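Local coordinates for putative cell adhesion protein (Bacteroides fragilis, PDB 4H40) that probably serves as a fimbrillin-like subunit of a pilus that takes part in bacterial adhesion, at residues L51-T56 / V78-T83; G137-A142 / V252-V257; G22-I27 / E41-R46. All coordinates share one frame; numbering follows the deposited sequence.

Contact 1: L51-T56 / V78-T83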
ATOM      1  N   LEU B  51      -3.878  13.494 -30.589  1.00 62.65           N
ATOM      2  CA  LEU B  51      -2.596  12.801 -30.701  1.00 62.22           C
ATOM      3  C   LEU B  51      -1.506  13.831 -30.450  1.00 68.58           C
ATOM      4  O   LEU B  51      -1.643  14.967 -30.903  1.00 72.47           O
ATOM      5  CB  LEU B  51      -2.447  12.134 -32.083  1.00 63.65           C
ATOM      6  CG  LEU B  51      -3.514  11.097 -32.457  1.00 68.60           C
ATOM      7  CD1 LEU B  51      -3.375  10.649 -33.906  1.00 69.89           C
ATOM      8  CD2 LEU B  51      -3.469   9.893 -31.525  1.00 70.22           C
ATOM      9  N   GLU B  52      -0.493  13.495 -29.667  1.00 64.01           N
ATOM     10  CA  GLU B  52       0.553  14.459 -29.305  1.00 64.56           C
ATOM     11  C   GLU B  52       1.362  14.924 -30.531  1.00 69.85           C
ATOM     12  O   GLU B  52       1.701  14.135 -31.412  1.00 69.62           O
ATOM     13  CB  GLU B  52       1.485  13.912 -28.201  1.00 64.45           C
ATOM     14  CG  GLU B  52       0.787  13.593 -26.874  1.00 80.32           C
ATOM     15  CD  GLU B  52      -0.024  14.704 -26.215  1.00110.65           C
ATOM     16  OE1 GLU B  52       0.444  15.867 -26.229  1.00125.58           O
ATOM     17  OE2 GLU B  52      -1.118  14.409 -25.672  1.00 90.13           O
ATOM     18  N   ASP B  53       1.583  16.234 -30.614  1.00 67.42           N
ATOM     19  CA  ASP B  53       2.341  16.862 -31.687  1.00 69.18           C
ATOM     20  C   ASP B  53       3.743  16.235 -31.771  1.00 71.32           C
ATOM     21  O   ASP B  53       4.409  16.092 -30.740  1.00 70.07           O
ATOM     22  CB  ASP B  53       2.419  18.377 -31.421  1.00 72.61           C
ATOM     23  CG  ASP B  53       2.915  19.205 -32.580  1.00 84.05           C
ATOM     24  OD1 ASP B  53       4.144  19.274 -32.773  1.00 85.88           O
ATOM     25  OD2 ASP B  53       2.080  19.842 -33.253  1.00 91.06           O
ATOM     26  N   GLY B  54       4.140  15.821 -32.979  1.00 67.61           N
ATOM     27  CA  GLY B  54       5.444  15.217 -33.236  1.00 67.07           C
ATOM     28  C   GLY B  54       5.476  13.705 -33.157  1.00 69.90           C
ATOM     29  O   GLY B  54       6.477  13.083 -33.523  1.00 71.55           O
ATOM     30  N   SER B  55       4.387  13.094 -32.666  1.00 63.58           N
ATOM     31  CA  SER B  55       4.257  11.642 -32.588  1.00 61.58           C
ATOM     32  C   SER B  55       3.992  11.079 -33.976  1.00 65.34           C
ATOM     33  O   SER B  55       3.633  11.826 -34.887  1.00 66.69           O
ATOM     34  CB  SER B  55       3.156  11.234 -31.611  1.00 62.11           C
ATOM     35  OG  SER B  55       1.860  11.513 -32.104  1.00 71.42           O
ATOM     36  N   THR B  56       4.226   9.780 -34.154  1.00 60.60           N
ATOM     37  CA  THR B  56       4.008   9.141 -35.448  1.00 61.84           C
ATOM     38  C   THR B  56       2.963   8.064 -35.314  1.00 64.28           C
ATOM     39  O   THR B  56       2.810   7.487 -34.230  1.00 63.18           O
ATOM     40  CB  THR B  56       5.310   8.553 -36.043  1.00 69.49           C
ATOM     41  OG1 THR B  56       5.837   7.545 -35.173  1.00 67.08           O
ATOM     42  CG2 THR B  56       6.357   9.613 -36.346  1.00 67.53           C
ATOM     43  N   VAL B  78       2.411  13.623 -36.854  1.00 69.02           N
ATOM     44  CA  VAL B  78       1.319  14.400 -36.269  1.00 68.92           C
ATOM     45  C   VAL B  78       1.795  15.832 -36.018  1.00 75.66           C
ATOM     46  O   VAL B  78       2.874  16.043 -35.453  1.00 75.05           O
ATOM     47  CB  VAL B  78       0.777  13.742 -34.958  1.00 69.99           C
ATOM     48  CG1 VAL B  78      -0.340  14.574 -34.310  1.00 69.56           C
ATOM     49  CG2 VAL B  78       0.316  12.305 -35.190  1.00 69.06           C
ATOM     50  N   ARG B  79       0.979  16.801 -36.437  1.00 74.74           N
ATOM     51  CA  ARG B  79       1.170  18.226 -36.194  1.00 76.72           C
ATOM     52  C   ARG B  79      -0.195  18.820 -35.892  1.00 82.18           C
ATOM     53  O   ARG B  79      -1.093  18.802 -36.744  1.00 82.42           O
ATOM     54  CB  ARG B  79       1.878  18.978 -37.350  1.00 80.58           C
ATOM     55  CG  ARG B  79       3.358  18.650 -37.578  1.00 90.31           C
ATOM     56  CD  ARG B  79       4.296  18.968 -36.421  1.00 97.00           C
ATOM     57  NE  ARG B  79       5.595  18.326 -36.633  1.00108.76           N
ATOM     58  CZ  ARG B  79       6.529  18.168 -35.702  1.00128.25           C
ATOM     59  NH1 ARG B  79       6.322  18.600 -34.462  1.00118.55           N
ATOM     60  NH2 ARG B  79       7.673  17.564 -35.997  1.00118.64           N
ATOM     61  N   ASN B  80      -0.362  19.304 -34.648  1.00 79.46           N
ATOM     62  CA  ASN B  80      -1.591  19.926 -34.159  1.00 80.33           C
ATOM     63  C   ASN B  80      -1.693  21.345 -34.732  1.00 88.77           C
ATOM     64  O   ASN B  80      -1.740  22.338 -33.999  1.00 88.60           O
ATOM     65  CB  ASN B  80      -1.637  19.896 -32.627  1.00 76.74           C
ATOM     66  CG  ASN B  80      -1.896  18.527 -32.042  1.00 88.71           C
ATOM     67  OD1 ASN B  80      -2.142  17.537 -32.743  1.00 86.49           O
ATOM     68  ND2 ASN B  80      -1.865  18.445 -30.731  1.00 77.32           N
ATOM     69  N   ALA B  81      -1.747  21.405 -36.079  1.00 89.31           N
ATOM     70  CA  ALA B  81      -1.775  22.620 -36.868  1.00 93.65           C
ATOM     71  C   ALA B  81      -3.150  22.896 -37.498  1.00103.68           C
ATOM     72  O   ALA B  81      -3.295  23.925 -38.147  1.00106.58           O
ATOM     73  CB  ALA B  81      -0.712  22.535 -37.951  1.00 95.68           C
ATOM     74  N   GLY B  82      -4.146  22.033 -37.261  1.00101.95           N
ATOM     75  CA  GLY B  82      -5.507  22.191 -37.788  1.00104.96           C
ATOM     76  C   GLY B  82      -6.321  23.317 -37.163  1.00112.93           C
ATOM     77  O   GLY B  82      -5.826  24.027 -36.275  1.00111.80           O
ATOM     78  N   THR B  83      -7.586  23.491 -37.635  1.00113.55           N
ATOM     79  CA  THR B  83      -8.524  24.518 -37.149  1.00116.46           C
ATOM     80  C   THR B  83      -8.806  24.298 -35.649  1.00120.34           C
ATOM     81  O   THR B  83      -9.240  23.202 -35.268  1.00118.42           O
ATOM     82  CB  THR B  83      -9.800  24.493 -37.981  1.00125.61           C
TER

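Contact 2: G137-A142 / V252-V257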
ATOM      1  N   GLY B 137       9.507  -0.010 -20.566  1.00 46.64           N
ATOM      2  CA  GLY B 137      10.070   1.315 -20.759  1.00 45.71           C
ATOM      3  C   GLY B 137       9.654   1.958 -22.063  1.00 51.17           C
ATOM      4  O   GLY B 137      10.422   2.731 -22.650  1.00 52.33           O
ATOM      5  N   GLU B 138       8.431   1.646 -22.516  1.00 47.01           N
ATOM      6  CA  GLU B 138       7.861   2.236 -23.717  1.00 47.37           C
ATOM      7  C   GLU B 138       6.341   2.201 -23.728  1.00 48.85           C
ATOM      8  O   GLU B 138       5.727   1.323 -23.128  1.00 48.97           O
ATOM      9  CB  GLU B 138       8.414   1.586 -24.983  1.00 51.14           C
ATOM     10  CG  GLU B 138       8.045   0.136 -25.175  1.00 63.92           C
ATOM     11  CD  GLU B 138       8.699  -0.433 -26.412  1.00 79.45           C
ATOM     12  OE1 GLU B 138       8.345   0.041 -27.514  1.00 75.62           O
ATOM     13  OE2 GLU B 138       9.621  -1.273 -26.277  1.00 64.60           O
ATOM     14  N   TYR B 139       5.746   3.188 -24.410  1.00 44.10           N
ATOM     15  CA  TYR B 139       4.301   3.277 -24.594  1.00 42.00           C
ATOM     16  C   TYR B 139       3.968   2.920 -26.006  1.00 44.09           C
ATOM     17  O   TYR B 139       4.762   3.202 -26.896  1.00 42.67           O
ATOM     18  CB  TYR B 139       3.757   4.678 -24.266  1.00 40.94           C
ATOM     19  CG  TYR B 139       4.049   5.134 -22.866  1.00 41.65           C
ATOM     20  CD1 TYR B 139       3.452   4.516 -21.771  1.00 41.99           C
ATOM     21  CD2 TYR B 139       4.927   6.186 -22.622  1.00 42.78           C
ATOM     22  CE1 TYR B 139       3.726   4.932 -20.470  1.00 40.16           C
ATOM     23  CE2 TYR B 139       5.175   6.637 -21.321  1.00 42.00           C
ATOM     24  CZ  TYR B 139       4.591   5.989 -20.251  1.00 45.05           C
ATOM     25  OH  TYR B 139       4.882   6.395 -18.981  1.00 48.73           O
ATOM     26  N   LEU B 140       2.809   2.266 -26.208  1.00 42.26           N
ATOM     27  CA  LEU B 140       2.303   1.931 -27.526  1.00 43.32           C
ATOM     28  C   LEU B 140       0.812   2.088 -27.552  1.00 47.01           C
ATOM     29  O   LEU B 140       0.076   1.379 -26.864  1.00 46.79           O
ATOM     30  CB  LEU B 140       2.705   0.539 -28.046  1.00 44.66           C
ATOM     31  CG  LEU B 140       2.116   0.204 -29.426  1.00 51.18           C
ATOM     32  CD1 LEU B 140       3.010   0.665 -30.572  1.00 52.19           C
ATOM     33  CD2 LEU B 140       1.754  -1.252 -29.522  1.00 55.30           C
ATOM     34  N   LEU B 141       0.379   3.054 -28.351  1.00 44.88           N
ATOM     35  CA  LEU B 141      -1.018   3.315 -28.618  1.00 45.26           C
ATOM     36  C   LEU B 141      -1.363   2.538 -29.848  1.00 50.07           C
ATOM     37  O   LEU B 141      -0.553   2.476 -30.772  1.00 52.02           O
ATOM     38  CB  LEU B 141      -1.281   4.807 -28.826  1.00 45.29           C
ATOM     39  CG  LEU B 141      -1.116   5.753 -27.646  1.00 48.39           C
ATOM     40  CD1 LEU B 141      -1.352   7.158 -28.096  1.00 48.41           C
ATOM     41  CD2 LEU B 141      -2.114   5.455 -26.551  1.00 49.85           C
ATOM     42  N   ALA B 142      -2.514   1.895 -29.860  1.00 46.44           N
ATOM     43  CA  ALA B 142      -2.907   1.077 -30.998  1.00 48.00           C
ATOM     44  C   ALA B 142      -4.407   0.813 -31.004  1.00 52.36           C
ATOM     45  O   ALA B 142      -5.137   1.216 -30.090  1.00 51.34           O
ATOM     46  CB  ALA B 142      -2.161  -0.260 -30.945  1.00 49.27           C
ATOM     47  N   VAL B 252       8.916  14.274 -11.254  1.00 40.28           N
ATOM     48  CA  VAL B 252       7.926  13.325 -11.796  1.00 38.52           C
ATOM     49  C   VAL B 252       8.612  12.401 -12.803  1.00 40.08           C
ATOM     50  O   VAL B 252       9.089  12.837 -13.854  1.00 39.70           O
ATOM     51  CB  VAL B 252       6.653  13.974 -12.412  1.00 42.63           C
ATOM     52  CG1 VAL B 252       5.674  12.905 -12.865  1.00 40.47           C
ATOM     53  CG2 VAL B 252       5.971  14.875 -11.404  1.00 44.27           C
ATOM     54  N   ALA B 253       8.649  11.117 -12.483  1.00 36.73           N
ATOM     55  CA  ALA B 253       9.224  10.116 -13.375  1.00 35.67           C
ATOM     56  C   ALA B 253       8.148   9.115 -13.742  1.00 39.95           C
ATOM     57  O   ALA B 253       7.332   8.765 -12.898  1.00 40.86           O
ATOM     58  CB  ALA B 253      10.414   9.437 -12.716  1.00 36.25           C
ATOM     59  N   HIS B 254       8.078   8.729 -15.003  1.00 38.37           N
ATOM     60  CA  HIS B 254       7.107   7.745 -15.469  1.00 40.25           C
ATOM     61  C   HIS B 254       7.725   6.810 -16.505  1.00 44.08           C
ATOM     62  O   HIS B 254       8.770   7.102 -17.082  1.00 43.00           O
ATOM     63  CB  HIS B 254       5.830   8.402 -16.017  1.00 42.71           C
ATOM     64  CG  HIS B 254       6.042   9.245 -17.232  1.00 48.59           C
ATOM     65  ND1 HIS B 254       5.683   8.802 -18.484  1.00 51.81           N
ATOM     66  CD2 HIS B 254       6.556  10.488 -17.345  1.00 52.21           C
ATOM     67  CE1 HIS B 254       5.979   9.784 -19.315  1.00 51.90           C
ATOM     68  NE2 HIS B 254       6.526  10.806 -18.678  1.00 52.59           N
ATOM     69  N   THR B 255       7.102   5.662 -16.690  1.00 41.70           N
ATOM     70  CA  THR B 255       7.537   4.679 -17.663  1.00 42.82           C
ATOM     71  C   THR B 255       6.410   3.741 -17.979  1.00 46.60           C
ATOM     72  O   THR B 255       5.473   3.588 -17.178  1.00 43.94           O
ATOM     73  CB  THR B 255       8.777   3.899 -17.173  1.00 52.21           C
ATOM     74  OG1 THR B 255       9.429   3.346 -18.293  1.00 53.96           O
ATOM     75  CG2 THR B 255       8.464   2.811 -16.163  1.00 50.26           C
ATOM     76  N   GLY B 256       6.539   3.096 -19.136  1.00 43.12           N
ATOM     77  CA  GLY B 256       5.612   2.070 -19.563  1.00 42.64           C
ATOM     78  C   GLY B 256       6.111   0.758 -19.015  1.00 46.25           C
ATOM     79  O   GLY B 256       7.326   0.561 -18.891  1.00 47.38           O
ATOM     80  N   VAL B 257       5.190  -0.124 -18.654  1.00 42.16           N
ATOM     81  CA  VAL B 257       5.510  -1.472 -18.208  1.00 44.89           C
ATOM     82  C   VAL B 257       4.504  -2.394 -18.885  1.00 51.19           C
ATOM     83  O   VAL B 257       3.349  -2.019 -19.082  1.00 51.30           O
ATOM     84  CB  VAL B 257       5.621  -1.694 -16.660  1.00 48.38           C
ATOM     85  CG1 VAL B 257       6.774  -0.892 -16.071  1.00 47.21           C
ATOM     86  CG2 VAL B 257       4.334  -1.361 -15.937  1.00 47.77           C
TER

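Contact 3: G22-I27 / E41-R46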
ATOM      1  N   GLY B  22      -7.738  10.699 -32.455  1.00 62.98           N
ATOM      2  CA  GLY B  22      -7.264  10.955 -31.105  1.00 59.82           C
ATOM      3  C   GLY B  22      -6.879   9.711 -30.339  1.00 58.56           C
ATOM      4  O   GLY B  22      -6.644   8.653 -30.932  1.00 57.68           O
ATOM      5  N   TYR B  23      -6.761   9.843 -29.017  1.00 52.14           N
ATOM      6  CA  TYR B  23      -6.445   8.692 -28.195  1.00 50.23           C
ATOM      7  C   TYR B  23      -7.122   8.784 -26.827  1.00 54.16           C
ATOM      8  O   TYR B  23      -7.487   9.868 -26.368  1.00 54.45           O
ATOM      9  CB  TYR B  23      -4.921   8.479 -28.051  1.00 49.53           C
ATOM     10  CG  TYR B  23      -4.212   9.402 -27.084  1.00 48.85           C
ATOM     11  CD1 TYR B  23      -3.795  10.668 -27.477  1.00 51.12           C
ATOM     12  CD2 TYR B  23      -3.859   8.968 -25.816  1.00 49.14           C
ATOM     13  CE1 TYR B  23      -3.057  11.487 -26.623  1.00 50.19           C
ATOM     14  CE2 TYR B  23      -3.140   9.784 -24.943  1.00 50.24           C
ATOM     15  CZ  TYR B  23      -2.752  11.053 -25.344  1.00 59.89           C
ATOM     16  OH  TYR B  23      -2.045  11.861 -24.476  1.00 60.39           O
ATOM     17  N   TYR B  24      -7.326   7.613 -26.209  1.00 49.51           N
ATOM     18  CA  TYR B  24      -7.834   7.510 -24.860  1.00 48.95           C
ATOM     19  C   TYR B  24      -6.617   7.437 -23.965  1.00 53.68           C
ATOM     20  O   TYR B  24      -5.813   6.497 -24.103  1.00 51.61           O
ATOM     21  CB  TYR B  24      -8.736   6.285 -24.687  1.00 50.07           C
ATOM     22  CG  TYR B  24     -10.085   6.404 -25.347  1.00 51.19           C
ATOM     23  CD1 TYR B  24     -11.119   7.109 -24.738  1.00 52.00           C
ATOM     24  CD2 TYR B  24     -10.350   5.759 -26.555  1.00 52.96           C
ATOM     25  CE1 TYR B  24     -12.379   7.188 -25.319  1.00 53.19           C
ATOM     26  CE2 TYR B  24     -11.607   5.835 -27.150  1.00 55.90           C
ATOM     27  CZ  TYR B  24     -12.618   6.560 -26.532  1.00 65.90           C
ATOM     28  OH  TYR B  24     -13.866   6.644 -27.104  1.00 72.49           O
ATOM     29  N   PRO B  25      -6.377   8.467 -23.127  1.00 51.15           N
ATOM     30  CA  PRO B  25      -5.179   8.438 -22.272  1.00 49.95           C
ATOM     31  C   PRO B  25      -5.297   7.423 -21.139  1.00 53.92           C
ATOM     32  O   PRO B  25      -6.393   7.004 -20.758  1.00 55.05           O
ATOM     33  CB  PRO B  25      -5.124   9.866 -21.728  1.00 51.91           C
ATOM     34  CG  PRO B  25      -6.542  10.286 -21.695  1.00 56.09           C
ATOM     35  CD  PRO B  25      -7.183   9.679 -22.883  1.00 52.43           C
ATOM     36  N   SER B  26      -4.165   7.060 -20.585  1.00 50.51           N
ATOM     37  CA  SER B  26      -4.064   6.147 -19.457  1.00 49.63           C
ATOM     38  C   SER B  26      -4.784   6.733 -18.212  1.00 54.61           C
ATOM     39  O   SER B  26      -4.656   7.938 -17.962  1.00 56.06           O
ATOM     40  CB  SER B  26      -2.590   5.912 -19.166  1.00 49.97           C
ATOM     41  OG  SER B  26      -2.458   5.029 -18.072  1.00 59.50           O
ATOM     42  N   ILE B  27      -5.552   5.901 -17.461  1.00 50.11           N
ATOM     43  CA  ILE B  27      -6.275   6.312 -16.244  1.00 50.76           C
ATOM     44  C   ILE B  27      -5.960   5.364 -15.082  1.00 58.08           C
ATOM     45  O   ILE B  27      -5.381   4.302 -15.280  1.00 57.35           O
ATOM     46  CB  ILE B  27      -7.816   6.418 -16.450  1.00 55.69           C
ATOM     47  CG1 ILE B  27      -8.450   5.091 -16.913  1.00 56.14           C
ATOM     48  CG2 ILE B  27      -8.225   7.612 -17.321  1.00 57.38           C
ATOM     49  CD1 ILE B  27      -9.696   4.691 -16.075  1.00 61.98           C
ATOM     50  N   GLU B  41     -19.038  -0.071 -22.934  1.00 74.65           N
ATOM     51  CA  GLU B  41     -19.328   0.696 -21.724  1.00 74.55           C
ATOM     52  C   GLU B  41     -18.104   1.268 -20.990  1.00 73.16           C
ATOM     53  O   GLU B  41     -18.259   2.258 -20.280  1.00 73.22           O
ATOM     54  CB  GLU B  41     -20.131  -0.178 -20.747  1.00 78.00           C
ATOM     55  CG  GLU B  41     -21.556  -0.453 -21.198  1.00 92.90           C
ATOM     56  CD  GLU B  41     -22.472   0.755 -21.272  1.00118.64           C
ATOM     57  OE1 GLU B  41     -22.699   1.401 -20.222  1.00106.31           O
ATOM     58  OE2 GLU B  41     -22.970   1.047 -22.385  1.00118.66           O
ATOM     59  N   THR B  42     -16.927   0.637 -21.102  1.00 65.34           N
ATOM     60  CA  THR B  42     -15.725   1.061 -20.387  1.00 62.03           C
ATOM     61  C   THR B  42     -15.283   2.481 -20.793  1.00 63.81           C
ATOM     62  O   THR B  42     -14.927   3.284 -19.918  1.00 62.66           O
ATOM     63  CB  THR B  42     -14.624   0.017 -20.606  1.00 69.91           C
ATOM     64  OG1 THR B  42     -14.961  -1.148 -19.853  1.00 76.04           O
ATOM     65  CG2 THR B  42     -13.243   0.496 -20.190  1.00 61.50           C
ATOM     66  N   LEU B  43     -15.345   2.793 -22.097  1.00 59.66           N
ATOM     67  CA  LEU B  43     -14.870   4.065 -22.631  1.00 58.25           C
ATOM     68  C   LEU B  43     -15.966   5.078 -22.947  1.00 65.67           C
ATOM     69  O   LEU B  43     -15.637   6.174 -23.418  1.00 64.44           O
ATOM     70  CB  LEU B  43     -14.058   3.808 -23.917  1.00 56.67           C
ATOM     71  CG  LEU B  43     -12.908   2.821 -23.864  1.00 58.23           C
ATOM     72  CD1 LEU B  43     -12.239   2.744 -25.198  1.00 57.04           C
ATOM     73  CD2 LEU B  43     -11.923   3.169 -22.768  1.00 58.47           C
ATOM     74  N   LYS B  44     -17.248   4.744 -22.709  1.00 67.08           N
ATOM     75  CA  LYS B  44     -18.353   5.645 -23.069  1.00 70.14           C
ATOM     76  C   LYS B  44     -18.158   7.075 -22.508  1.00 74.66           C
ATOM     77  O   LYS B  44     -18.232   8.022 -23.298  1.00 75.07           O
ATOM     78  CB  LYS B  44     -19.766   5.079 -22.740  1.00 75.05           C
ATOM     79  CG  LYS B  44     -20.073   4.754 -21.282  1.00 90.87           C
ATOM     80  CD  LYS B  44     -21.578   4.579 -21.057  1.00100.22           C
ATOM     81  CE  LYS B  44     -21.955   4.613 -19.595  1.00100.29           C
ATOM     82  NZ  LYS B  44     -23.432   4.601 -19.411  1.00110.10           N
ATOM     83  N   ASP B  45     -17.815   7.225 -21.209  1.00 70.90           N
ATOM     84  CA  ASP B  45     -17.619   8.548 -20.591  1.00 71.59           C
ATOM     85  C   ASP B  45     -16.148   8.961 -20.491  1.00 73.51           C
ATOM     86  O   ASP B  45     -15.804   9.828 -19.683  1.00 73.71           O
ATOM     87  CB  ASP B  45     -18.247   8.579 -19.192  1.00 74.86           C
ATOM     88  CG  ASP B  45     -19.710   8.216 -19.157  1.00 84.72           C
ATOM     89  OD1 ASP B  45     -20.416   8.479 -20.163  1.00 85.83           O
ATOM     90  OD2 ASP B  45     -20.159   7.698 -18.117  1.00 92.87           O
ATOM     91  N   ARG B  46     -15.282   8.338 -21.293  1.00 67.72           N
ATOM     92  CA  ARG B  46     -13.864   8.654 -21.279  1.00 63.95           C
ATOM     93  C   ARG B  46     -13.562   9.740 -22.290  1.00 67.27           C
ATOM     94  O   ARG B  46     -14.046   9.663 -23.428  1.00 67.42           O
ATOM     95  CB  ARG B  46     -13.020   7.407 -21.553  1.00 59.33           C
ATOM     96  CG  ARG B  46     -12.958   6.453 -20.361  1.00 63.27           C
ATOM     97  CD  ARG B  46     -11.775   6.699 -19.446  1.00 53.05           C
ATOM     98  NE  ARG B  46     -10.495   6.641 -20.147  1.00 58.09           N
ATOM     99  CZ  ARG B  46      -9.781   5.534 -20.297  1.00 76.81           C
ATOM    100  NH1 ARG B  46     -10.234   4.374 -19.833  1.00 69.48           N
ATOM    101  NH2 ARG B  46      -8.618   5.571 -20.928  1.00 60.07           N
TER

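Contact 1: L51-T56 / V78-T83
The type II beta turn from E52 to S55 lies against V78 and R79, the last two residues of strand 74-79, and it feeds directly into strand 56-62, the antiparallel partner of that strand. Two backbone bonds join the turn to a single residue: G54 N gives its hydrogen to V78 O over 2.8 Å, and V78 N reaches S55 O over 2.9 Å. Two consecutive residues of the turn thus face one residue of the strand. Glycine suits position 54 because its phi is positive (93°), as the third residue of a type II turn requires.

The turn is tightened from within. E52 O accepts from both S55 N and S55 OG, the hydroxyl lying 2.7 Å from it, in the carbonyl plane and on a lone pair. V78 points its two methyls at the turn: CG1 sits by the CB of L51, and CG2 lies 3.5 Å from S55 OG. A branched, apolar residue fits here, since its other contacts include L89 of strand 88-94.

D53 bridges two residues at the strand end. With CG anti to the backbone N (chi1 -168°), its carboxylate is carried across to them. OD1 makes a salt bridge with R79 NH1 at 2.8 Å, close to the guanidinium plane, although the carboxylate and guanidinium planes are turned 55° apart. OD2 accepts from the backbone N of N80 at 2.9 Å, just where the chain bends in an inverse gamma turn. The bent R79 chain also brings one guanidinium face over G54 CA. The positive phi of G54, followed by the extended S55, and the paired bonds to V78 together form the pattern of a G1 beta bulge, the usual companion of a type II turn.

Contact 2: G137-A142 / V252-V257
The hydroxyl of Y139 meets ND1 of H254 at 2.6 Å, a hydrogen bond in which either partner could be the donor. It arrives at the edge of the imidazole, near the ring plane. The two ring planes are only 19° apart in tilt, but the rings meet rim to rim, neither over the other's face, so the link is the polar bond and not a stack. At H254 a chi1 of 64° swings the imidazole out from the flank of the strand, where its ND1 edge meets the hydroxyl. A tyrosine serves well here because its length carries a polar tip across to strand 251-257, while its ring carbons pack on the way: CE1 comes to 3.5 Å from G256 CA.

G256 gives the incoming loop a bare backbone surface. Its CA also lies 3.6 Å from E138 O, an approach suited to a residue without a side chain. One backbone bond closes this end, G137 N to G256 O at 2.8 Å, and G137 CA packs on T255 OG1 at 3.3 Å. Glycine is also favoured at 137 by its positive phi. E138 points away from the strand, and its carboxylate forms a salt bridge with K124.

The touching parts run 75° apart, a loop crossing a strand: the lead-in to strand 141-142 is laid across strand 251-257, both strands pairing with 177-190, in a beta-rich fold of the transthyretin clan.

Contact 3: G22-I27 / E41-R46
Y24 and R46 bring the two backbones closest, their CA atoms 7.1 Å apart, too wide for strand pairing; residues 41-46 instead fold into a type I beta turn from L43 to R46, closed by R46 N to L43 O. The turn belongs to the long loop between strands 23-24 and 56-62 of this fimbrillin-like, beta-rich fold, and it doubles back onto strand 23-24, well earlier in the chain.

The ring of Y24 is the main surface for it. L43 CD1 lies over one face, 3.9 Å from the ring centroid and 19° off the normal, which makes a CH-pi contact. Leucine suits the place because one methyl of its branched end can rest on the ring face, toward the rim, while the side chain also touches I178 of strand 177-190, a residue that Y24 touches too. The ring edge is used as well: R46 O stands near the ring plane, 3.5 Å from Y24 CE1, and R46 CB packs by CD1.

Beyond its CB, the R46 side chain leaves the tyrosine ring. Bends at chi2 (-92°) and chi3 fold it back toward P25 and I27, and the guanidinium ends up almost perpendicular to the tyrosine ring. An arginine can play both roles here, with its CB against the aromatic ring and its polar head at a main-chain carbonyl. R46 NH2 reaches P25 O at 2.7 Å, a weak hydrogen bond because the N-H points poorly at the acceptor. I27, held by backbone bonds to G294 and S296, brings its side chain up to the flat head. Its CG2 lies beside NE, and its CG1 sits over one face of the guanidinium, 3.5 Å from R46 NH1.

From the N terminus the three contacts close in series, and none nests within or crosses another. Contact 3 comes first: it folds the loop after strand 23-24 back upon that strand. Contact 1 follows, joining the start of strand 56-62 to the end of strand 74-79 around the intervening hairpin. Contact 2 spans much further, bringing the lead-in to strand 141-142 against strand 251-257 across 109 intervening residues. Y23 of contact 3 meets both others: its OH probably hydrogen-bonds E52 OE2 of contact 1 at 3.0 Å, while its ring packs against L141 of contact 2. Contacts 1 and 2 do not touch; their nearest atoms are about 5 Å apart.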